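Peptidoglycan-N-acetylmuramic acid deacetylase PdaA (Bacillus subtilis, PDB 1NY1) deacetylates N-acetylmuramic acid residues of peptidoglycan, leading to muramic delta-lactam in the spore cortex, and is required for germination. Local coordinates at residues F74-G78 / H79-D83; N100-F103 / H104-L108; D114-Q117 / D118-S122. All coordinates share one frame; numbering follows the deposited sequence.

Interaction 1: F74-G78 / H79-D83; sequences FFVTG and HFVKD
Lys-82 N donates to Gly-78 O at 3.0 Å, and Val-81 N donates to Thr-77 O at 3.1 Å. Both bonds are nearly straight at the hydrogen. They make the first turn of the helix that follows the strand. Thr-77 sits at the N-cap position. Its OG1 accepts from Phe-80 N at 3.3 Å, a weak capping bond. The hydroxyl can reach over the turn because OG1 lies between the backbone N and the carbonyl carbon (chi1 65°). Thr-77 therefore meets the helix twice, through its carbonyl and through its side chain. The same side chain also touches His-101 and His-105, residues of the divalent-metal site.

The packing centres on Val-76, the last residue of the strand. Its two methyls go to different partners. CG1 comes obliquely to the Phe-80 ring, with CD2 of Phe-80 3.7 Å from CG1 of Val-76. CG2 of Val-76 meets CG2 of Val-81 methyl to methyl at 3.4 Å, closer than usual van der Waals contact. Both neighbours lie across Val-76 at about a right angle. With its CG anti to the backbone N (chi1 -173°), Phe-80 has its ring beside Val-76. The ring also packs on Ile-88 and Met-91 of the next helix. Val-81 faces helix 113-131, touching Val-127 and Ile-130. On the exposed side, CG of Lys-82 passes 3.0 Å from Gly-78 O before the bent chain leads off. CB of Asp-83 lies over one face of the His-79 ring.

This is an N-capped strand-to-helix turn at the end of a parallel strand of the NodB-type deacetylase fold, right beside the metal-binding histidines.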
ATOM      1  N   PHE A  74       3.603   2.423   4.253  1.00  9.15           N
ATOM      2  CA  PHE A  74       2.936   3.646   3.814  1.00 10.76           C
ATOM      3  C   PHE A  74       3.524   4.171   2.515  1.00 11.82           C
ATOM      4  O   PHE A  74       4.694   4.550   2.466  1.00 10.43           O
ATOM      5  CB  PHE A  74       3.061   4.733   4.891  1.00 10.69           C
ATOM      6  CG  PHE A  74       2.440   4.368   6.212  1.00 11.47           C
ATOM      7  CD1 PHE A  74       3.115   3.550   7.117  1.00 11.99           C
ATOM      8  CD2 PHE A  74       1.177   4.842   6.550  1.00 12.32           C
ATOM      9  CE1 PHE A  74       2.539   3.211   8.348  1.00 12.63           C
ATOM     10  CE2 PHE A  74       0.588   4.511   7.773  1.00 12.25           C
ATOM     11  CZ  PHE A  74       1.273   3.695   8.674  1.00 11.58           C
ATOM     12  N   PHE A  75       2.711   4.180   1.465  1.00 10.63           N
ATOM     13  CA  PHE A  75       3.151   4.684   0.178  1.00 11.26           C
ATOM     14  C   PHE A  75       2.839   6.173   0.169  1.00 10.40           C
ATOM     15  O   PHE A  75       1.676   6.582   0.133  1.00  9.24           O
ATOM     16  CB  PHE A  75       2.442   3.944  -0.957  1.00 10.07           C
ATOM     17  CG  PHE A  75       2.851   2.504  -1.077  1.00 11.41           C
ATOM     18  CD1 PHE A  75       2.257   1.521  -0.286  1.00 10.79           C
ATOM     19  CD2 PHE A  75       3.871   2.133  -1.953  1.00 10.45           C
ATOM     20  CE1 PHE A  75       2.678   0.190  -0.367  1.00 12.73           C
ATOM     21  CE2 PHE A  75       4.298   0.813  -2.041  1.00 12.71           C
ATOM     22  CZ  PHE A  75       3.701  -0.168  -1.244  1.00 11.32           C
ATOM     23  N   VAL A  76       3.892   6.987   0.220  1.00  9.98           N
ATOM     24  CA  VAL A  76       3.735   8.437   0.280  1.00  9.83           C
ATOM     25  C   VAL A  76       4.072   9.191  -1.003  1.00 10.15           C
ATOM     26  O   VAL A  76       4.862   8.726  -1.825  1.00 10.66           O
ATOM     27  CB  VAL A  76       4.600   9.007   1.437  1.00 10.88           C
ATOM     28  CG1 VAL A  76       4.192   8.353   2.755  1.00 11.66           C
ATOM     29  CG2 VAL A  76       6.084   8.748   1.167  1.00 10.83           C
ATOM     30  N   THR A  77       3.447  10.354  -1.171  1.00 10.90           N
ATOM     31  CA  THR A  77       3.692  11.205  -2.330  1.00 13.09           C
ATOM     32  C   THR A  77       4.612  12.334  -1.899  1.00 12.49           C
ATOM     33  O   THR A  77       4.814  12.558  -0.705  1.00 12.10           O
ATOM     34  CB  THR A  77       2.386  11.849  -2.871  1.00 12.14           C
ATOM     35  OG1 THR A  77       1.854  12.748  -1.888  1.00 12.78           O
ATOM     36  CG2 THR A  77       1.359  10.782  -3.197  1.00 13.80           C
ATOM     37  N   GLY A  78       5.161  13.051  -2.874  1.00 14.03           N
ATOM     38  CA  GLY A  78       6.041  14.156  -2.555  1.00 13.84           C
ATOM     39  C   GLY A  78       5.368  15.161  -1.634  1.00 14.53           C
ATOM     40  O   GLY A  78       5.961  15.615  -0.655  1.00 14.23           O
ATOM     41  N   HIS A  79       4.119  15.501  -1.935  1.00 15.05           N
ATOM     42  CA  HIS A  79       3.391  16.463  -1.117  1.00 17.68           C
ATOM     43  C   HIS A  79       3.265  16.036   0.339  1.00 16.60           C
ATOM     44  O   HIS A  79       3.469  16.842   1.247  1.00 16.11           O
ATOM     45  CB  HIS A  79       1.988  16.705  -1.671  1.00 20.34           C
ATOM     46  CG  HIS A  79       1.136  17.547  -0.771  1.00 24.94           C
ATOM     47  ND1 HIS A  79       1.361  18.893  -0.579  1.00 26.59           N
ATOM     48  CD2 HIS A  79       0.108  17.217   0.047  1.00 24.69           C
ATOM     49  CE1 HIS A  79       0.511  19.356   0.320  1.00 27.08           C
ATOM     50  NE2 HIS A  79      -0.260  18.360   0.716  1.00 26.09           N
ATOM     51  N   PHE A  80       2.905  14.776   0.559  1.00 14.73           N
ATOM     52  CA  PHE A  80       2.746  14.273   1.915  1.00 13.97           C
ATOM     53  C   PHE A  80       4.047  14.400   2.701  1.00 12.78           C
ATOM     54  O   PHE A  80       4.055  14.854   3.848  1.00 13.18           O
ATOM     55  CB  PHE A  80       2.310  12.808   1.903  1.00 12.64           C
ATOM     56  CG  PHE A  80       1.975  12.276   3.263  1.00 11.81           C
ATOM     57  CD1 PHE A  80       0.744  12.555   3.847  1.00 12.22           C
ATOM     58  CD2 PHE A  80       2.911  11.548   3.987  1.00 13.82           C
ATOM     59  CE1 PHE A  80       0.449  12.119   5.138  1.00 11.92           C
ATOM     60  CE2 PHE A  80       2.630  11.107   5.279  1.00 13.29           C
ATOM     61  CZ  PHE A  80       1.395  11.395   5.855  1.00 11.78           C
ATOM     62  N   VAL A  81       5.146  13.986   2.079  1.00 11.68           N
ATOM     63  CA  VAL A  81       6.452  14.050   2.722  1.00 12.77           C
ATOM     64  C   VAL A  81       6.827  15.490   3.072  1.00 13.22           C
ATOM     65  O   VAL A  81       7.255  15.771   4.187  1.00 14.26           O
ATOM     66  CB  VAL A  81       7.547  13.433   1.814  1.00 13.48           C
ATOM     67  CG1 VAL A  81       8.918  13.616   2.448  1.00 13.43           C
ATOM     68  CG2 VAL A  81       7.270  11.950   1.605  1.00 12.42           C
ATOM     69  N   LYS A  82       6.656  16.397   2.119  1.00 15.59           N
ATOM     70  CA  LYS A  82       6.981  17.801   2.334  1.00 15.90           C
ATOM     71  C   LYS A  82       6.045  18.460   3.351  1.00 15.88           C
ATOM     72  O   LYS A  82       6.464  19.316   4.130  1.00 14.35           O
ATOM     73  CB  LYS A  82       6.904  18.561   1.008  1.00 17.23           C
ATOM     74  CG  LYS A  82       7.779  17.983  -0.109  1.00 20.48           C
ATOM     75  CD  LYS A  82       9.218  18.473  -0.042  1.00 22.39           C
ATOM     76  CE  LYS A  82       9.325  19.933  -0.486  1.00 24.66           C
ATOM     77  NZ  LYS A  82      10.732  20.433  -0.428  1.00 25.97           N
ATOM     78  N   ASP A  83       4.779  18.060   3.352  1.00 15.63           N
ATOM     79  CA  ASP A  83       3.808  18.655   4.264  1.00 16.14           C
ATOM     80  C   ASP A  83       3.800  18.058   5.672  1.00 15.59           C
ATOM     81  O   ASP A  83       3.491  18.754   6.644  1.00 15.20           O
ATOM     82  CB  ASP A  83       2.403  18.552   3.651  1.00 19.54           C
ATOM     83  CG  ASP A  83       1.365  19.304   4.449  1.00 21.66           C
ATOM     84  OD1 ASP A  83       1.531  20.531   4.628  1.00 21.71           O
ATOM     85  OD2 ASP A  83       0.380  18.672   4.898  1.00 21.91           O
TER

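Interaction 2: N100-F103 / H104-L108; sequences NHSF and HHPDL
His-105 turns the edge of its ring onto the face of His-101, with the two planes at 86°. From CB the side chain of His-105 runs back toward the earlier histidine. Its CG is anti to the backbone N (chi1 -164°), which directs the ring that way. CD2 then stands 3.5 Å above the His-101 plane, over the ring centre. At the tip, NE2 of His-105 lies 3.3 Å from CE1 of His-101. This is a T-shaped pair of two metal-binding residues. They come from one loop and fit the HxxxH pattern of the NodB, or CE4, deacetylases. The aspartate that commonly joins these histidines at the metal in the family is replaced by an asparagine in this protein. Asp-50, a different residue and the probable proton acceptor, lies next to His-101. Replacing His-101 with an alanine is likely to cost the site a metal ligand and leave the edge of His-105 without its facing ring.

Just before the first histidine, Asn-100 shapes the loop. Its OD1 accepts from Ser-102 N at 2.7 Å, in the carbonyl plane, and closes an Asx turn. Ser-102 CB packs near Pro-106, 4.0 Å from its CD.

A second edge-to-face pair lies farther along. CD1 of Phe-103 points at the face of His-104 from 3.5 Å above the plane, over the ring centre. The planes are inclined at 61°. His-104 ND1 is hydrogen-bonded to Glu-119 OE2 of helix 113-131, which helps fix the turn of the imidazole under the phenyl edge.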
ATOM      1  N   ASN A 100       7.028   4.152  -2.054  1.00 11.97           N
ATOM      2  CA  ASN A 100       7.002   5.289  -2.964  1.00 13.15           C
ATOM      3  C   ASN A 100       5.699   5.413  -3.753  1.00 11.96           C
ATOM      4  O   ASN A 100       5.300   4.479  -4.453  1.00 11.67           O
ATOM      5  CB  ASN A 100       8.178   5.169  -3.938  1.00 12.82           C
ATOM      6  CG  ASN A 100       8.594   6.504  -4.515  1.00 15.26           C
ATOM      7  OD1 ASN A 100       7.759   7.296  -4.943  1.00 14.03           O
ATOM      8  ND2 ASN A 100       9.896   6.754  -4.539  1.00 13.63           N
ATOM      9  N   HIS A 101       5.039   6.565  -3.644  1.00 12.75           N
ATOM     10  CA  HIS A 101       3.798   6.791  -4.381  1.00 14.19           C
ATOM     11  C   HIS A 101       4.014   7.904  -5.416  1.00 17.08           C
ATOM     12  O   HIS A 101       3.058   8.530  -5.886  1.00 16.92           O
ATOM     13  CB  HIS A 101       2.667   7.180  -3.425  1.00 16.03           C
ATOM     14  CG  HIS A 101       1.307   6.783  -3.910  1.00 17.99           C
ATOM     15  ND1 HIS A 101       0.143   7.220  -3.315  1.00 21.74           N
ATOM     16  CD2 HIS A 101       0.928   5.979  -4.931  1.00 19.69           C
ATOM     17  CE1 HIS A 101      -0.894   6.703  -3.949  1.00 22.90           C
ATOM     18  NE2 HIS A 101      -0.445   5.946  -4.935  1.00 22.50           N
ATOM     19  N   SER A 102       5.283   8.125  -5.757  1.00 16.20           N
ATOM     20  CA  SER A 102       5.723   9.137  -6.720  1.00 17.95           C
ATOM     21  C   SER A 102       5.592  10.530  -6.133  1.00 17.83           C
ATOM     22  O   SER A 102       4.745  10.779  -5.275  1.00 18.31           O
ATOM     23  CB  SER A 102       4.930   9.057  -8.027  1.00 18.59           C
ATOM     24  OG  SER A 102       3.798   9.905  -7.996  1.00 23.46           O
ATOM     25  N   PHE A 103       6.428  11.446  -6.606  1.00 17.01           N
ATOM     26  CA  PHE A 103       6.414  12.798  -6.087  1.00 17.43           C
ATOM     27  C   PHE A 103       5.157  13.598  -6.393  1.00 18.60           C
ATOM     28  O   PHE A 103       4.534  14.137  -5.479  1.00 17.01           O
ATOM     29  CB  PHE A 103       7.641  13.561  -6.578  1.00 19.15           C
ATOM     30  CG  PHE A 103       7.988  14.731  -5.718  1.00 19.52           C
ATOM     31  CD1 PHE A 103       7.331  15.947  -5.874  1.00 21.95           C
ATOM     32  CD2 PHE A 103       8.923  14.596  -4.697  1.00 20.56           C
ATOM     33  CE1 PHE A 103       7.600  17.011  -5.021  1.00 23.55           C
ATOM     34  CE2 PHE A 103       9.200  15.649  -3.839  1.00 19.83           C
ATOM     35  CZ  PHE A 103       8.538  16.862  -3.998  1.00 22.96           C
ATOM     36  N   HIS A 104       4.788  13.678  -7.668  1.00 19.12           N
ATOM     37  CA  HIS A 104       3.610  14.439  -8.073  1.00 22.25           C
ATOM     38  C   HIS A 104       2.379  13.578  -8.325  1.00 23.04           C
ATOM     39  O   HIS A 104       1.351  14.073  -8.789  1.00 22.92           O
ATOM     40  CB  HIS A 104       3.921  15.261  -9.325  1.00 22.48           C
ATOM     41  CG  HIS A 104       5.020  16.255  -9.135  1.00 24.70           C
ATOM     42  ND1 HIS A 104       6.295  16.061  -9.624  1.00 26.30           N
ATOM     43  CD2 HIS A 104       5.041  17.449  -8.496  1.00 25.91           C
ATOM     44  CE1 HIS A 104       7.052  17.092  -9.296  1.00 27.32           C
ATOM     45  NE2 HIS A 104       6.316  17.948  -8.611  1.00 25.58           N
ATOM     46  N   HIS A 105       2.488  12.290  -8.016  1.00 24.13           N
ATOM     47  CA  HIS A 105       1.386  11.352  -8.195  1.00 25.63           C
ATOM     48  C   HIS A 105       0.769  11.457  -9.595  1.00 26.44           C
ATOM     49  O   HIS A 105      -0.453  11.516  -9.747  1.00 25.47           O
ATOM     50  CB  HIS A 105       0.324  11.610  -7.114  1.00 26.56           C
ATOM     51  CG  HIS A 105      -0.663  10.496  -6.952  1.00 27.39           C
ATOM     52  ND1 HIS A 105      -1.864  10.458  -7.627  1.00 28.99           N
ATOM     53  CD2 HIS A 105      -0.621   9.372  -6.197  1.00 28.04           C
ATOM     54  CE1 HIS A 105      -2.521   9.361  -7.295  1.00 28.98           C
ATOM     55  NE2 HIS A 105      -1.788   8.683  -6.428  1.00 26.67           N
ATOM     56  N   PRO A 106       1.612  11.469 -10.643  1.00 26.06           N
ATOM     57  CA  PRO A 106       1.099  11.568 -12.010  1.00 25.74           C
ATOM     58  C   PRO A 106       0.804  10.197 -12.610  1.00 24.88           C
ATOM     59  O   PRO A 106       1.028   9.166 -11.974  1.00 24.07           O
ATOM     60  CB  PRO A 106       2.238  12.256 -12.735  1.00 25.83           C
ATOM     61  CG  PRO A 106       3.426  11.552 -12.138  1.00 26.97           C
ATOM     62  CD  PRO A 106       3.088  11.492 -10.645  1.00 26.29           C
ATOM     63  N   ASP A 107       0.293  10.203 -13.838  1.00 23.86           N
ATOM     64  CA  ASP A 107      -0.000   8.977 -14.567  1.00 23.67           C
ATOM     65  C   ASP A 107       1.353   8.597 -15.157  1.00 22.76           C
ATOM     66  O   ASP A 107       1.810   9.222 -16.110  1.00 22.50           O
ATOM     67  CB  ASP A 107      -0.999   9.256 -15.696  1.00 24.17           C
ATOM     68  CG  ASP A 107      -1.398   8.004 -16.449  1.00 26.73           C
ATOM     69  OD1 ASP A 107      -0.513   7.173 -16.760  1.00 26.62           O
ATOM     70  OD2 ASP A 107      -2.603   7.855 -16.750  1.00 27.88           O
ATOM     71  N   LEU A 108       1.999   7.584 -14.588  1.00 22.09           N
ATOM     72  CA  LEU A 108       3.311   7.167 -15.063  1.00 20.92           C
ATOM     73  C   LEU A 108       3.373   6.759 -16.526  1.00 20.74           C
ATOM     74  O   LEU A 108       4.427   6.863 -17.143  1.00 20.46           O
ATOM     75  CB  LEU A 108       3.841   6.018 -14.206  1.00 21.82           C
ATOM     76  CG  LEU A 108       4.058   6.356 -12.731  1.00 22.17           C
ATOM     77  CD1 LEU A 108       4.523   5.113 -11.986  1.00 23.10           C
ATOM     78  CD2 LEU A 108       5.076   7.476 -12.615  1.00 20.93           C
TER

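Interaction 3: D114-Q117 / D118-S122; sequences DQIQ and DELDS
Asp-118, Glu-119, Leu-120 and Asp-121 each donate a backbone N-H to the carbonyl four residues back, from Asp-114 to Gln-117, in regular alpha-helical geometry. The bond from Glu-119 N to Gln-115 O is 2.8 Å long, and that from Leu-120 N to Ile-116 O is 3.1 Å.

Ile-116 and Leu-120 lie one turn apart, side by side and pointing the same way. The CG2 branch of Ile-116 reaches CD1 of Leu-120 at 4.2 Å, a loose touch. Leu-120 CG also rests 3.3 Å from Ile-116 O. Both residues are on the buried side, where Leu-120 meets Tyr-159.

Glu-119 is buried too. Its CG is anti to the carbonyl carbon (chi1 -85°), which places CG 3.4 Å from Gln-115 O. The chain then bends at chi2, and the carboxylate leads away to the loop before the helix.

Ser-122 adds a side-chain bond to the backbone pattern. Its OG donates to Asp-118 O at 2.7 Å, in the carbonyl plane. Ser-122 N donates to the same oxygen, so two bonds grip it.

The chemistry divides by side. Apolar branches face the protein, and acids and an amide face solvent. The carboxylate of Glu-119 is turned inward, but both of its oxygens have hydrogen-bond partners, OE2 with His-104. This pairing would probably favour a positive charge on the imidazole and stabilise the carboxylate in its buried place.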
ATOM      1  N   ASP A 114      13.332   9.058 -17.998  1.00 22.86           N
ATOM      2  CA  ASP A 114      14.007  10.060 -17.178  1.00 21.83           C
ATOM      3  C   ASP A 114      13.046  10.693 -16.179  1.00 21.91           C
ATOM      4  O   ASP A 114      13.393  10.903 -15.015  1.00 20.71           O
ATOM      5  CB  ASP A 114      14.630  11.158 -18.050  1.00 23.13           C
ATOM      6  CG  ASP A 114      15.727  10.631 -18.950  1.00 25.14           C
ATOM      7  OD1 ASP A 114      16.366   9.621 -18.580  1.00 27.43           O
ATOM      8  OD2 ASP A 114      15.968  11.237 -20.022  1.00 27.07           O
ATOM      9  N   GLN A 115      11.837  11.000 -16.637  1.00 22.53           N
ATOM     10  CA  GLN A 115      10.832  11.608 -15.773  1.00 23.27           C
ATOM     11  C   GLN A 115      10.426  10.668 -14.645  1.00 22.56           C
ATOM     12  O   GLN A 115      10.265  11.090 -13.499  1.00 24.29           O
ATOM     13  CB  GLN A 115       9.609  12.003 -16.598  1.00 24.63           C
ATOM     14  CG  GLN A 115       9.827  13.267 -17.405  1.00 27.28           C
ATOM     15  CD  GLN A 115       8.691  13.557 -18.356  1.00 27.99           C
ATOM     16  OE1 GLN A 115       8.472  14.704 -18.741  1.00 34.11           O
ATOM     17  NE2 GLN A 115       7.969  12.517 -18.756  1.00 26.15           N
ATOM     18  N   ILE A 116      10.262   9.393 -14.979  1.00 20.71           N
ATOM     19  CA  ILE A 116       9.891   8.387 -13.994  1.00 19.71           C
ATOM     20  C   ILE A 116      10.981   8.287 -12.927  1.00 19.79           C
ATOM     21  O   ILE A 116      10.691   8.237 -11.731  1.00 18.52           O
ATOM     22  CB  ILE A 116       9.697   7.000 -14.657  1.00 18.78           C
ATOM     23  CG1 ILE A 116       8.479   7.039 -15.582  1.00 17.99           C
ATOM     24  CG2 ILE A 116       9.534   5.920 -13.584  1.00 14.20           C
ATOM     25  CD1 ILE A 116       8.175   5.724 -16.269  1.00 18.66           C
ATOM     26  N   GLN A 117      12.237   8.265 -13.363  1.00 20.43           N
ATOM     27  CA  GLN A 117      13.354   8.174 -12.428  1.00 21.14           C
ATOM     28  C   GLN A 117      13.329   9.328 -11.429  1.00 20.49           C
ATOM     29  O   GLN A 117      13.560   9.132 -10.235  1.00 19.57           O
ATOM     30  CB  GLN A 117      14.690   8.179 -13.177  1.00 23.98           C
ATOM     31  CG  GLN A 117      15.907   8.139 -12.257  1.00 27.28           C
ATOM     32  CD  GLN A 117      17.219   8.201 -13.018  1.00 30.40           C
ATOM     33  OE1 GLN A 117      17.462   9.135 -13.784  1.00 33.17           O
ATOM     34  NE2 GLN A 117      18.074   7.208 -12.805  1.00 30.08           N
ATOM     35  N   ASP A 118      13.053  10.530 -11.928  1.00 19.86           N
ATOM     36  CA  ASP A 118      13.000  11.721 -11.087  1.00 20.36           C
ATOM     37  C   ASP A 118      11.792  11.696 -10.153  1.00 20.25           C
ATOM     38  O   ASP A 118      11.894  12.062  -8.981  1.00 21.01           O
ATOM     39  CB  ASP A 118      12.930  12.979 -11.952  1.00 21.89           C
ATOM     40  CG  ASP A 118      12.915  14.246 -11.127  1.00 24.21           C
ATOM     41  OD1 ASP A 118      13.959  14.580 -10.525  1.00 28.91           O
ATOM     42  OD2 ASP A 118      11.856  14.909 -11.062  1.00 28.90           O
ATOM     43  N   GLU A 119      10.648  11.279 -10.686  1.00 19.64           N
ATOM     44  CA  GLU A 119       9.419  11.208  -9.906  1.00 20.87           C
ATOM     45  C   GLU A 119       9.589  10.304  -8.693  1.00 19.90           C
ATOM     46  O   GLU A 119       9.045  10.582  -7.625  1.00 20.97           O
ATOM     47  CB  GLU A 119       8.270  10.672 -10.764  1.00 21.36           C
ATOM     48  CG  GLU A 119       7.535  11.710 -11.606  1.00 23.71           C
ATOM     49  CD  GLU A 119       6.827  12.756 -10.765  1.00 24.67           C
ATOM     50  OE1 GLU A 119       6.281  12.407  -9.697  1.00 23.22           O
ATOM     51  OE2 GLU A 119       6.800  13.934 -11.176  1.00 27.31           O
ATOM     52  N   LEU A 120      10.341   9.220  -8.858  1.00 19.29           N
ATOM     53  CA  LEU A 120      10.547   8.285  -7.761  1.00 17.84           C
ATOM     54  C   LEU A 120      11.717   8.664  -6.859  1.00 17.46           C
ATOM     55  O   LEU A 120      11.579   8.674  -5.635  1.00 15.12           O
ATOM     56  CB  LEU A 120      10.742   6.868  -8.308  1.00 18.34           C
ATOM     57  CG  LEU A 120       9.616   6.341  -9.204  1.00 18.58           C
ATOM     58  CD1 LEU A 120       9.887   4.891  -9.578  1.00 18.03           C
ATOM     59  CD2 LEU A 120       8.286   6.459  -8.482  1.00 18.56           C
ATOM     60  N   ASP A 121      12.863   8.991  -7.448  1.00 15.46           N
ATOM     61  CA  ASP A 121      14.016   9.343  -6.635  1.00 16.40           C
ATOM     62  C   ASP A 121      13.753  10.540  -5.736  1.00 15.85           C
ATOM     63  O   ASP A 121      14.214  10.574  -4.597  1.00 14.94           O
ATOM     64  CB  ASP A 121      15.240   9.642  -7.493  1.00 19.45           C
ATOM     65  CG  ASP A 121      16.433  10.063  -6.653  1.00 20.79           C
ATOM     66  OD1 ASP A 121      16.920   9.235  -5.855  1.00 21.82           O
ATOM     67  OD2 ASP A 121      16.875  11.222  -6.776  1.00 23.34           O
ATOM     68  N   SER A 122      13.017  11.520  -6.250  1.00 15.04           N
ATOM     69  CA  SER A 122      12.720  12.718  -5.480  1.00 16.38           C
ATOM     70  C   SER A 122      12.033  12.399  -4.151  1.00 16.50           C
ATOM     71  O   SER A 122      12.287  13.059  -3.143  1.00 17.15           O
ATOM     72  CB  SER A 122      11.873  13.691  -6.309  1.00 18.24           C
ATOM     73  OG  SER A 122      10.673  13.089  -6.768  1.00 24.76           O
TER

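In the fold
The three contacts follow one another along the chain. Interaction 1 is the buried one, apolar in its side-chain packing, with a capped helix start at the end of strand 73-76. Interaction 2 is partly buried and rich in imidazoles, in the loop that carries both metal-binding histidines. Interaction 3 lies farthest out, on a helix with one acidic, exposed side. Val-76 O and His-101 N, a probable hydrogen bond, join 74-78 to 100-103, and Gly-78 packs on Phe-103. Asn-100 ND2 probably bonds Leu-120 O, tying the loop to helix 113-131. Interactions 1 and 3 do not touch directly, but Val-81 packs farther along the helix of interaction 3, and interaction 2 contacts both.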